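Local atomic coordinates of endo-N-acetyl-beta-D-glucosaminidase (Hypocrea jecorina, PDB entry 4AC1), a protein that hydrolyses N-linked glycans within their chitobiose core as a family 18 glycoside hydrolase, and so deglycosylates the cellulases of the fungus that makes it. Residues G46-V49 with F54-D57; D202-V207 with V240-E245; R137-L142 with I152-V157; P24-K29 with A74-M79. All blocks are in the same frame, centred on the assembly; numbering follows the deposited sequence.

Contact 1 of 4, residues G46-V49 with F54-D57; sequences GGVV and FPPD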
loop_
_atom_site.group_PDB
_atom_site.type_symbol
_atom_site.label_atom_id
_atom_site.label_comp_id
_atom_site.label_asym_id
_atom_site.label_seq_id
_atom_site.Cartn_x
_atom_site.Cartn_y
_atom_site.Cartn_z
ATOM N N GLY A 46 12.178 -8.479 -20.147
ATOM C CA GLY A 46 12.204 -8.179 -21.578
ATOM C C GLY A 46 11.249 -7.082 -22.030
ATOM O O GLY A 46 11.164 -6.794 -23.227
ATOM N N GLY A 47 10.536 -6.466 -21.084
ATOM C CA GLY A 47 9.561 -5.422 -21.392
ATOM C C GLY A 47 9.795 -4.094 -20.698
ATOM O O GLY A 47 10.890 -3.803 -20.209
ATOM N N VAL A 48 8.757 -3.274 -20.696
ATOM C CA VAL A 48 8.781 -2.002 -19.984
ATOM C C VAL A 48 7.811 -2.090 -18.811
ATOM O O VAL A 48 6.892 -2.911 -18.810
ATOM C CB VAL A 48 8.412 -0.771 -20.887
ATOM C CG1 VAL A 48 9.420 -0.626 -22.024
ATOM C CG2 VAL A 48 6.970 -0.886 -21.424
ATOM N N VAL A 49 8.020 -1.220 -17.830
ATOM C CA VAL A 49 7.105 -1.135 -16.703
ATOM C C VAL A 49 5.681 -0.875 -17.208
ATOM O O VAL A 49 5.464 -0.054 -18.106
ATOM C CB VAL A 49 7.544 -0.040 -15.731
ATOM C CG1 VAL A 49 6.460 0.283 -14.694
ATOM C CG2 VAL A 49 8.845 -0.420 -15.072
ATOM N N PHE A 54 -1.228 -1.281 -19.184
ATOM C CA PHE A 54 -0.559 -0.365 -20.111
ATOM C C PHE A 54 0.666 0.259 -19.459
ATOM O O PHE A 54 0.707 0.397 -18.231
ATOM C CB PHE A 54 -1.493 0.772 -20.535
ATOM C CG PHE A 54 -2.766 0.318 -21.207
ATOM C CD1 PHE A 54 -2.811 0.163 -22.585
ATOM C CD2 PHE A 54 -3.921 0.084 -20.466
ATOM C CE1 PHE A 54 -3.991 -0.239 -23.218
ATOM C CE2 PHE A 54 -5.099 -0.315 -21.082
ATOM C CZ PHE A 54 -5.132 -0.476 -22.465
ATOM N N PRO A 55 1.662 0.661 -20.268
ATOM C CA PRO A 55 2.741 1.485 -19.742
ATOM C C PRO A 55 2.143 2.749 -19.118
ATOM O O PRO A 55 1.152 3.269 -19.614
ATOM C CB PRO A 55 3.572 1.825 -20.987
ATOM C CG PRO A 55 3.272 0.712 -21.936
ATOM C CD PRO A 55 1.845 0.361 -21.703
ATOM N N PRO A 56 2.728 3.244 -18.023
ATOM C CA PRO A 56 2.098 4.362 -17.317
ATOM C C PRO A 56 1.997 5.657 -18.125
ATOM O O PRO A 56 1.173 6.507 -17.791
ATOM C CB PRO A 56 2.995 4.549 -16.081
ATOM C CG PRO A 56 4.303 3.917 -16.474
ATOM C CD PRO A 56 3.919 2.751 -17.315
ATOM N N ASP A 57 2.804 5.802 -19.179
ATOM C CA ASP A 57 2.744 7.013 -20.008
ATOM C C ASP A 57 1.694 6.911 -21.134
ATOM O O ASP A 57 1.552 7.831 -21.963
ATOM C CB ASP A 57 4.133 7.371 -20.571
ATOM C CG ASP A 57 4.585 6.431 -21.651
ATOM O OD1 ASP A 57 4.198 5.239 -21.605
ATOM O OD2 ASP A 57 5.339 6.872 -22.548
#
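Val49 gives up more area to this contact than any other residue, and it meets both prolines of 54-57 mainly through its backbone oxygen. Pro56 comes nearest: its ring carbon CD lies 3.3 Å from Val49 O. Pro55 approaches the same oxygen through its alpha carbon, with Pro55 CA 3.5 Å from Val49 O and an angle of 150° at the hydrogen, which fits a CA-H...O contact. No conventional hydrogen bond spans the two segments, and neither proline nitrogen has a hydrogen to offer Val49 O. The side chain of Val49 adds a looser touch, its CG1 standing 4.4 Å from Pro56 CD. Val49 and Pro56 share a further neighbour, for both side chains also pack on Phe41 of strand 35-42, which helps to bury them.

Pro55 has a second partner in Val48. The branch CG2 of Val48 sits between its own backbone N and carbonyl carbon (chi1 of CG1 -62°), and from there it lies 4.1 Å from Pro55 CG, the two side chains crossing obliquely. A zinc ion lies about 4 Å from the Pro55 side chain; the side chain of His50, a zinc ligand of this protein, is also about 4 Å from that of Pro55. The two short loops bracket strand 50-51, which pairs antiparallel with strand 35-42: the arrangement is an elaborated strand-to-helix connection of the (beta/alpha)8 barrel of glycoside hydrolase family 18.

Contact 2 of 4, residues D202-V207 with V240-E245; sequences DYDRIV and VSLVSE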
loop_
_atom_site.group_PDB
_atom_site.type_symbol
_atom_site.label_atom_id
_atom_site.label_comp_id
_atom_site.label_asym_id
_atom_site.label_seq_id
_atom_site.Cartn_x
_atom_site.Cartn_y
_atom_site.Cartn_z
ATOM N N ASP A 202 -4.413 -9.906 17.069
ATOM C CA ASP A 202 -3.382 -9.966 16.028
ATOM C C ASP A 202 -2.472 -8.735 16.008
ATOM O O ASP A 202 -1.237 -8.866 15.997
ATOM C CB ASP A 202 -4.014 -10.219 14.659
ATOM C CG ASP A 202 -4.673 -11.601 14.560
ATOM O OD1 ASP A 202 -4.492 -12.432 15.485
ATOM O OD2 ASP A 202 -5.380 -11.883 13.572
ATOM N N TYR A 203 -3.078 -7.549 16.031
ATOM C CA TYR A 203 -2.319 -6.306 16.073
ATOM C C TYR A 203 -1.386 -6.298 17.293
ATOM O O TYR A 203 -0.200 -5.962 17.177
ATOM C CB TYR A 203 -3.273 -5.100 16.067
ATOM C CG TYR A 203 -2.627 -3.772 15.730
ATOM C CD1 TYR A 203 -1.865 -3.080 16.668
ATOM C CD2 TYR A 203 -2.790 -3.206 14.464
ATOM C CE1 TYR A 203 -1.274 -1.863 16.351
ATOM C CE2 TYR A 203 -2.207 -1.982 14.141
ATOM C CZ TYR A 203 -1.459 -1.322 15.096
ATOM O OH TYR A 203 -0.850 -0.120 14.831
ATOM N N ASP A 204 -1.910 -6.691 18.456
ATOM C CA ASP A 204 -1.095 -6.754 19.683
ATOM C C ASP A 204 0.076 -7.738 19.557
ATOM O O ASP A 204 1.178 -7.469 20.034
ATOM C CB ASP A 204 -1.938 -7.163 20.903
ATOM C CG ASP A 204 -2.924 -6.077 21.378
ATOM O OD1 ASP A 204 -2.770 -4.873 21.086
ATOM O OD2 ASP A 204 -3.870 -6.455 22.097
ATOM N N ARG A 205 -0.171 -8.888 18.934
ATOM C CA ARG A 205 0.882 -9.880 18.715
ATOM C C ARG A 205 1.995 -9.324 17.808
ATOM O O ARG A 205 3.192 -9.549 18.041
ATOM C CB ARG A 205 0.283 -11.169 18.145
ATOM C CG ARG A 205 1.212 -12.382 18.193
ATOM C CD ARG A 205 0.524 -13.661 17.702
ATOM N NE ARG A 205 -0.647 -14.008 18.502
ATOM C CZ ARG A 205 -1.913 -13.881 18.115
ATOM N NH1 ARG A 205 -2.220 -13.404 16.917
ATOM N NH2 ARG A 205 -2.887 -14.230 18.948
ATOM N N ILE A 206 1.595 -8.583 16.779
ATOM C CA ILE A 206 2.553 -7.970 15.872
ATOM C C ILE A 206 3.420 -6.950 16.631
ATOM O O ILE A 206 4.646 -6.940 16.494
ATOM C CB ILE A 206 1.820 -7.315 14.689
ATOM C CG1 ILE A 206 1.275 -8.392 13.741
ATOM C CG2 ILE A 206 2.737 -6.346 13.965
ATOM C CD1 ILE A 206 0.207 -7.902 12.765
ATOM N N VAL A 207 2.785 -6.122 17.458
ATOM C CA VAL A 207 3.521 -5.133 18.254
ATOM C C VAL A 207 4.513 -5.822 19.199
ATOM O O VAL A 207 5.666 -5.393 19.322
ATOM C CB VAL A 207 2.576 -4.183 19.018
ATOM C CG1 VAL A 207 3.360 -3.320 20.010
ATOM C CG2 VAL A 207 1.812 -3.305 18.035
ATOM N N VAL A 240 -10.653 1.585 18.649
ATOM C CA VAL A 240 -10.859 2.241 19.957
ATOM C C VAL A 240 -9.978 1.575 21.029
ATOM O O VAL A 240 -9.285 2.254 21.794
ATOM C CB VAL A 240 -12.357 2.283 20.384
ATOM C CG1 VAL A 240 -12.499 2.771 21.833
ATOM C CG2 VAL A 240 -13.136 3.190 19.462
ATOM N N SER A 241 -10.002 0.246 21.066
ATOM C CA SER A 241 -9.200 -0.495 22.033
ATOM C C SER A 241 -7.697 -0.316 21.800
ATOM O O SER A 241 -6.943 -0.087 22.738
ATOM C CB SER A 241 -9.579 -1.971 22.013
ATOM O OG SER A 241 -8.815 -2.699 22.951
ATOM N N LEU A 242 -7.256 -0.423 20.543
ATOM C CA LEU A 242 -5.840 -0.238 20.224
ATOM C C LEU A 242 -5.323 1.137 20.629
ATOM O O LEU A 242 -4.248 1.235 21.215
ATOM C CB LEU A 242 -5.578 -0.466 18.729
ATOM C CG LEU A 242 -5.817 -1.895 18.230
ATOM C CD1 LEU A 242 -5.698 -1.944 16.722
ATOM C CD2 LEU A 242 -4.860 -2.870 18.883
ATOM N N VAL A 243 -6.087 2.185 20.316
ATOM C CA VAL A 243 -5.721 3.558 20.658
ATOM C C VAL A 243 -5.600 3.731 22.185
ATOM O O VAL A 243 -4.720 4.436 22.674
ATOM C CB VAL A 243 -6.707 4.562 19.993
ATOM C CG1 VAL A 243 -6.614 5.966 20.606
ATOM C CG2 VAL A 243 -6.450 4.610 18.485
ATOM N N SER A 244 -6.478 3.052 22.933
ATOM C CA SER A 244 -6.398 3.098 24.406
ATOM C C SER A 244 -5.087 2.488 24.931
ATOM O O SER A 244 -4.580 2.895 25.988
ATOM C CB SER A 244 -7.623 2.441 25.048
ATOM O OG SER A 244 -7.499 1.036 25.107
ATOM N N GLU A 245 -4.542 1.531 24.179
ATOM C CA GLU A 245 -3.274 0.879 24.513
ATOM C C GLU A 245 -2.068 1.703 24.083
ATOM O O GLU A 245 -1.113 1.853 24.850
ATOM C CB GLU A 245 -3.160 -0.477 23.810
ATOM C CG GLU A 245 -4.184 -1.527 24.171
ATOM C CD GLU A 245 -3.832 -2.859 23.535
ATOM O OE1 GLU A 245 -4.201 -3.066 22.367
ATOM O OE2 GLU A 245 -3.135 -3.667 24.182
#
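Tyr203 starts the contact by offering a ring face to Leu242. Its CG is anti to the backbone N (chi1 -164°), which lays the ring beneath Leu242, and Leu242 CD1 stands over the face, 3.9 Å from the centroid of the Tyr203 ring, a CH-pi contact shifted toward the CG side. The other branch, Leu242 CD2, lies 3.7 Å from Tyr203 CD1. Beyond the ring, Tyr203 OH is hydrogen-bonded to Val216 O, which ties the residue to strand 216-221.

The two helices belong to the outer layer of the (beta/alpha)8 barrel. Their segment axes diverge by only 31° and approach to 11.4 Å, so they run side by side in nearly the same sense, as neighbouring barrel helices do.

Asp204 brings a carboxylate to the same leucine, with OD1 3.6 Å from Leu242 CD2. That oxygen is also 2.6 Å from Glu245 OE1, the carboxylate planes being turned 77° from each other; acids so close probably raise one another's affinity for a proton. Tyr246 OH is hydrogen-bonded to Asp204 OD1 as well. An alanine here would remove the carboxylate and is likely to leave the Tyr246 hydroxyl without this acceptor and to open a gap beside Leu242 CD2. Farther along, Val207 rests on Tyr246.

Contact 3 of 4, residues R137-L142 with I152-V157; sequences RLIARL and ITLAPV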
loop_
_atom_site.group_PDB
_atom_site.type_symbol
_atom_site.label_atom_id
_atom_site.label_comp_id
_atom_site.label_asym_id
_atom_site.label_seq_id
_atom_site.Cartn_x
_atom_site.Cartn_y
_atom_site.Cartn_z
ATOM N N ARG A 137 18.488 -5.087 -0.647
ATOM C CA ARG A 137 19.118 -4.265 -1.667
ATOM C C ARG A 137 18.126 -3.276 -2.256
ATOM O O ARG A 137 18.443 -2.105 -2.415
ATOM C CB ARG A 137 19.705 -5.141 -2.776
ATOM C CG ARG A 137 20.216 -4.350 -3.980
ATOM C CD ARG A 137 20.857 -5.221 -5.040
ATOM N NE ARG A 137 19.932 -6.190 -5.622
ATOM C CZ ARG A 137 20.279 -7.111 -6.516
ATOM N NH1 ARG A 137 21.541 -7.198 -6.918
ATOM N NH2 ARG A 137 19.373 -7.954 -6.997
ATOM N N LEU A 138 16.930 -3.741 -2.593
ATOM C CA LEU A 138 15.964 -2.869 -3.240
ATOM C C LEU A 138 15.615 -1.664 -2.376
ATOM O O LEU A 138 15.582 -0.534 -2.852
ATOM C CB LEU A 138 14.711 -3.662 -3.594
ATOM C CG LEU A 138 13.570 -2.932 -4.303
ATOM C CD1 LEU A 138 14.038 -2.224 -5.589
ATOM C CD2 LEU A 138 12.447 -3.921 -4.585
ATOM N N ILE A 139 15.335 -1.921 -1.101
ATOM C CA ILE A 139 14.984 -0.864 -0.161
ATOM C C ILE A 139 16.165 0.073 0.067
ATOM O O ILE A 139 16.004 1.287 0.025
ATOM C CB ILE A 139 14.501 -1.465 1.170
ATOM C CG1 ILE A 139 13.185 -2.204 0.925
ATOM C CG2 ILE A 139 14.368 -0.386 2.275
ATOM C CD1 ILE A 139 12.684 -2.971 2.076
ATOM N N ALA A 140 17.351 -0.489 0.316
ATOM C CA ALA A 140 18.527 0.344 0.536
ATOM C C ALA A 140 18.871 1.227 -0.665
ATOM O O ALA A 140 19.254 2.387 -0.506
ATOM C CB ALA A 140 19.737 -0.516 0.942
ATOM N N ARG A 141 18.728 0.668 -1.860
ATOM C CA ARG A 141 19.007 1.386 -3.093
ATOM C C ARG A 141 17.984 2.500 -3.337
ATOM O O ARG A 141 18.367 3.619 -3.701
ATOM C CB ARG A 141 19.071 0.434 -4.294
ATOM C CG ARG A 141 19.307 1.114 -5.633
ATOM C CD ARG A 141 20.625 1.866 -5.721
ATOM N NE ARG A 141 20.780 2.396 -7.072
ATOM C CZ ARG A 141 21.213 1.679 -8.104
ATOM N NH1 ARG A 141 21.569 0.410 -7.929
ATOM N NH2 ARG A 141 21.295 2.228 -9.310
ATOM N N LEU A 142 16.700 2.199 -3.118
ATOM C CA LEU A 142 15.657 3.235 -3.210
ATOM C C LEU A 142 15.937 4.373 -2.242
ATOM O O LEU A 142 15.849 5.547 -2.607
ATOM C CB LEU A 142 14.277 2.636 -2.940
ATOM C CG LEU A 142 13.624 1.876 -4.099
ATOM C CD1 LEU A 142 12.431 1.090 -3.583
ATOM C CD2 LEU A 142 13.199 2.828 -5.221
ATOM N N ILE A 152 8.875 4.773 1.673
ATOM C CA ILE A 152 9.085 3.378 1.301
ATOM C C ILE A 152 8.275 2.520 2.253
ATOM O O ILE A 152 8.469 2.570 3.464
ATOM C CB ILE A 152 10.576 2.968 1.337
ATOM C CG1 ILE A 152 11.399 3.848 0.378
ATOM C CG2 ILE A 152 10.747 1.490 0.959
ATOM C CD1 ILE A 152 12.904 3.591 0.380
ATOM N N THR A 153 7.360 1.730 1.691
ATOM C CA THR A 153 6.524 0.864 2.504
ATOM C C THR A 153 6.519 -0.552 1.936
ATOM O O THR A 153 6.964 -0.783 0.810
ATOM C CB THR A 153 5.083 1.425 2.623
ATOM O OG1 THR A 153 4.472 1.456 1.331
ATOM C CG2 THR A 153 5.098 2.832 3.161
ATOM N N LEU A 154 6.051 -1.504 2.740
ATOM C CA LEU A 154 5.793 -2.857 2.262
ATOM C C LEU A 154 4.394 -3.245 2.686
ATOM O O LEU A 154 3.797 -2.573 3.527
ATOM C CB LEU A 154 6.836 -3.849 2.777
ATOM C CG LEU A 154 8.253 -3.617 2.255
ATOM C CD1 LEU A 154 9.071 -2.721 3.209
ATOM C CD2 LEU A 154 8.941 -4.934 1.962
ATOM N N ALA A 155 3.884 -4.341 2.122
ATOM C CA ALA A 155 2.550 -4.831 2.428
ATOM C C ALA A 155 2.593 -6.301 2.878
ATOM O O ALA A 155 2.036 -7.176 2.213
ATOM C CB ALA A 155 1.637 -4.643 1.206
ATOM N N PRO A 156 3.240 -6.592 4.017
ATOM C CA PRO A 156 3.194 -7.959 4.540
ATOM C C PRO A 156 1.763 -8.367 4.867
ATOM O O PRO A 156 0.962 -7.541 5.292
ATOM C CB PRO A 156 3.986 -7.846 5.843
ATOM C CG PRO A 156 3.835 -6.411 6.254
ATOM C CD PRO A 156 3.808 -5.636 4.988
ATOM N N VAL A 157 1.448 -9.645 4.689
ATOM C CA VAL A 157 0.225 -10.163 5.277
ATOM C C VAL A 157 0.451 -10.208 6.791
ATOM O O VAL A 157 1.579 -10.347 7.259
ATOM C CB VAL A 157 -0.193 -11.525 4.679
ATOM C CG1 VAL A 157 -0.327 -11.419 3.169
ATOM C CG2 VAL A 157 0.772 -12.629 5.072
#
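Ile139 and Leu142, one turn apart on helix 132-146, pack over Ile152 and Leu154 of strand 151-154, the helix and second strand of a beta-alpha-beta unit that begins with strand 121-125. The geometry is that of a right-handed crossover in a (beta/alpha)8 barrel: helix segment and strand run nearly antiparallel, at 160° between their directions, with axes 10.1 Å apart, a distance filled by one layer of side chains from each element.

The packing across the contact is apolar, with no hydrogen bond between the segments, and all four residues are buried. Ile152 loses the most area. Its CD1 reaches up to the helix, 3.7 Å from Leu142 CB, and also touches the backbone, 3.9 Å from Ile139 O. A second, wider touch joins Ile139 CG2 and Ile152 CG2 at 4.3 Å. Around these, Leu142 also rests on Tyr107 and Ile114 of helix 100-116, while Ile152 leans on Leu124, so the apolar layer continues to the neighbouring helix and strand.

Polar bonds run along the sheet and not to the helix. Strand 151-154 is hydrogen-bonded through its backbone to strands on both flanks, and Thr153, pointing to the other side from Ile152, gives OG1 a hydrogen bond with Asp123 OD1 inside the barrel.

The remaining packing is at the far end of Ile139. With CG1 anti to the carbonyl carbon (chi1 -66°) and CD1 extended beyond it, the chain meets Leu154 tip to tip, Ile139 CD1 lying 3.8 Å from Leu154 CD1.

Contact 4 of 4, residues P24-K29 with A74-M79; sequences PLITEK and AGVKVM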
loop_
_atom_site.group_PDB
_atom_site.type_symbol
_atom_site.label_atom_id
_atom_site.label_comp_id
_atom_site.label_asym_id
_atom_site.label_seq_id
_atom_site.Cartn_x
_atom_site.Cartn_y
_atom_site.Cartn_z
ATOM N N PRO A 24 -13.126 12.620 -5.650
ATOM C CA PRO A 24 -14.098 12.681 -4.549
ATOM C C PRO A 24 -13.466 12.460 -3.178
ATOM O O PRO A 24 -13.994 12.922 -2.179
ATOM C CB PRO A 24 -15.066 11.551 -4.887
ATOM C CG PRO A 24 -15.054 11.523 -6.391
ATOM C CD PRO A 24 -13.591 11.719 -6.729
ATOM N N LEU A 25 -12.317 11.789 -3.139
ATOM C CA LEU A 25 -11.603 11.567 -1.889
ATOM C C LEU A 25 -11.105 12.848 -1.234
ATOM O O LEU A 25 -10.823 12.855 -0.027
ATOM C CB LEU A 25 -10.429 10.606 -2.106
ATOM C CG LEU A 25 -10.842 9.156 -2.334
ATOM C CD1 LEU A 25 -9.675 8.366 -2.875
ATOM C CD2 LEU A 25 -11.378 8.528 -1.037
ATOM N N ILE A 26 -10.998 13.928 -2.015
ATOM C CA ILE A 26 -10.631 15.235 -1.454
ATOM C C ILE A 26 -11.740 16.274 -1.527
ATOM O O ILE A 26 -11.637 17.316 -0.879
ATOM C CB ILE A 26 -9.316 15.840 -2.065
ATOM C CG1 ILE A 26 -9.448 16.043 -3.581
ATOM C CG2 ILE A 26 -8.105 14.986 -1.681
ATOM C CD1 ILE A 26 -8.418 16.981 -4.198
ATOM N N THR A 27 -12.784 16.019 -2.308
ATOM C CA THR A 27 -13.852 17.012 -2.477
ATOM C C THR A 27 -15.067 16.723 -1.611
ATOM O O THR A 27 -15.730 17.650 -1.144
ATOM C CB THR A 27 -14.302 17.171 -3.941
ATOM O OG1 THR A 27 -14.812 15.922 -4.424
ATOM C CG2 THR A 27 -13.149 17.666 -4.824
ATOM N N GLU A 28 -15.363 15.448 -1.373
ATOM C CA GLU A 28 -16.490 15.095 -0.496
ATOM C C GLU A 28 -16.150 15.390 0.964
ATOM O O GLU A 28 -14.993 15.308 1.365
ATOM C CB GLU A 28 -16.909 13.638 -0.692
ATOM C CG GLU A 28 -17.389 13.293 -2.097
ATOM C CD GLU A 28 -18.768 13.837 -2.414
ATOM O OE1 GLU A 28 -19.583 13.992 -1.481
ATOM O OE2 GLU A 28 -19.033 14.102 -3.603
ATOM N N LYS A 29 -17.151 15.746 1.761
ATOM C CA LYS A 29 -16.877 16.246 3.105
ATOM C C LYS A 29 -16.460 15.144 4.074
ATOM O O LYS A 29 -16.852 13.984 3.921
ATOM C CB LYS A 29 -18.064 17.038 3.674
ATOM C CG LYS A 29 -19.422 16.426 3.423
ATOM C CD LYS A 29 -20.041 16.993 2.154
ATOM C CE LYS A 29 -20.966 15.988 1.497
ATOM N NZ LYS A 29 -20.218 14.764 1.089
ATOM N N ALA A 74 -4.058 19.188 -2.445
ATOM C CA ALA A 74 -4.913 19.075 -1.269
ATOM C C ALA A 74 -4.176 18.504 -0.054
ATOM O O ALA A 74 -4.740 18.447 1.038
ATOM C CB ALA A 74 -6.135 18.240 -1.586
ATOM N N GLY A 75 -2.921 18.097 -0.234
ATOM C CA GLY A 75 -2.120 17.585 0.874
ATOM C C GLY A 75 -1.956 16.074 0.947
ATOM O O GLY A 75 -1.326 15.572 1.883
ATOM N N VAL A 76 -2.519 15.359 -0.025
ATOM C CA VAL A 76 -2.389 13.906 -0.102
ATOM C C VAL A 76 -1.019 13.562 -0.655
ATOM O O VAL A 76 -0.541 14.217 -1.580
ATOM C CB VAL A 76 -3.492 13.299 -1.005
ATOM C CG1 VAL A 76 -3.354 11.774 -1.103
ATOM C CG2 VAL A 76 -4.866 13.667 -0.477
ATOM N N LYS A 77 -0.374 12.546 -0.091
ATOM C CA LYS A 77 0.864 12.035 -0.673
ATOM C C LYS A 77 0.504 10.961 -1.688
ATOM O O LYS A 77 -0.220 9.995 -1.365
ATOM C CB LYS A 77 1.774 11.459 0.419
ATOM C CG LYS A 77 2.157 12.423 1.535
ATOM C CD LYS A 77 2.842 13.676 1.033
ATOM C CE LYS A 77 3.130 14.622 2.185
ATOM N NZ LYS A 77 4.397 15.367 1.963
ATOM N N VAL A 78 0.980 11.124 -2.916
ATOM C CA VAL A 78 0.675 10.166 -3.967
ATOM C C VAL A 78 1.868 9.237 -4.144
ATOM O O VAL A 78 2.972 9.679 -4.457
ATOM C CB VAL A 78 0.262 10.867 -5.293
ATOM C CG1 VAL A 78 0.092 9.843 -6.417
ATOM C CG2 VAL A 78 -1.038 11.633 -5.092
ATOM N N MET A 79 1.619 7.945 -3.951
ATOM C CA MET A 79 2.631 6.903 -4.041
ATOM C C MET A 79 2.271 5.931 -5.152
ATOM O O MET A 79 1.143 5.945 -5.667
ATOM C CB MET A 79 2.659 6.088 -2.748
ATOM C CG MET A 79 3.024 6.879 -1.518
ATOM S SD MET A 79 2.823 5.976 0.025
ATOM C CE MET A 79 4.029 4.641 -0.179
#
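Ile26 lays both of its branches against Ala74, and one of them continues to Val76. The contact brings the short helix 24-27, which lies in the connection from strand 4-9 to strand 35-42, onto the turn that links helix 62-73 to strand 77-83 of the (beta/alpha)8 barrel. That turn is a Schellman motif: Gly75, with phi at 103°, is the first residue to leave helical angles, and two bonds run back into the last turn of the helix. A side chain at Gly75 would collide with the carbonyl oxygen of Ala74, so glycine is called for here.

At chi1 60° CG1 of Ile26 is flanked by both backbone neighbours, and CG2 is anti to the carbonyl carbon. Placed this way, the two branches spread over the methyl of Ala74: Ile26 CD1 is 3.7 Å and Ile26 CG2 3.8 Å from Ala74 CB. The alpha carbons of the pair are 6.9 Å apart, the closest between the segments, in keeping with a methyl being all that stands on the Ala74 side.

No hydrogen bond crosses, so the pairing rests on carbon packing of modest area, 107 Å² in all. Burial is graded: Ala74 is exposed and Ile26 partly so, whereas Val76 is buried and also rests on Leu36 of strand 35-42. Ile26 is further packed on Thr70 and Met71 of helix 62-73, and an acetate ion, probably from the crystallisation liquor, lies about 4 Å from it. On the inner side the side chains of Ile26 and Val76 cross at an angle, Ile26 CG2 coming to 3.7 Å from Val76 CG2.

The four contacts are spread round one barrel. Contacts 1 and 2 lie on opposite sides of the chain's centre, with their own centres 40 Å apart, and contacts 3 and 4 also lie on opposite sides of it. Only contacts 3 and 4 touch: across the barrel interior Thr153 OG1 of contact 3 meets Met79 CE of contact 4 at 3.6 Å, a packing contact; both contacts reach the same sheet. Contact 1 falls within the chain span that contact 4 brings together, yet their nearest atoms are about 11 Å apart. Contact 3 is tied to the zinc site of Glu127 and Gln189: Ala155 O is hydrogen-bonded to Gln189 NE2, and the side chain of Leu154 is about 7 Å from that of Asp125.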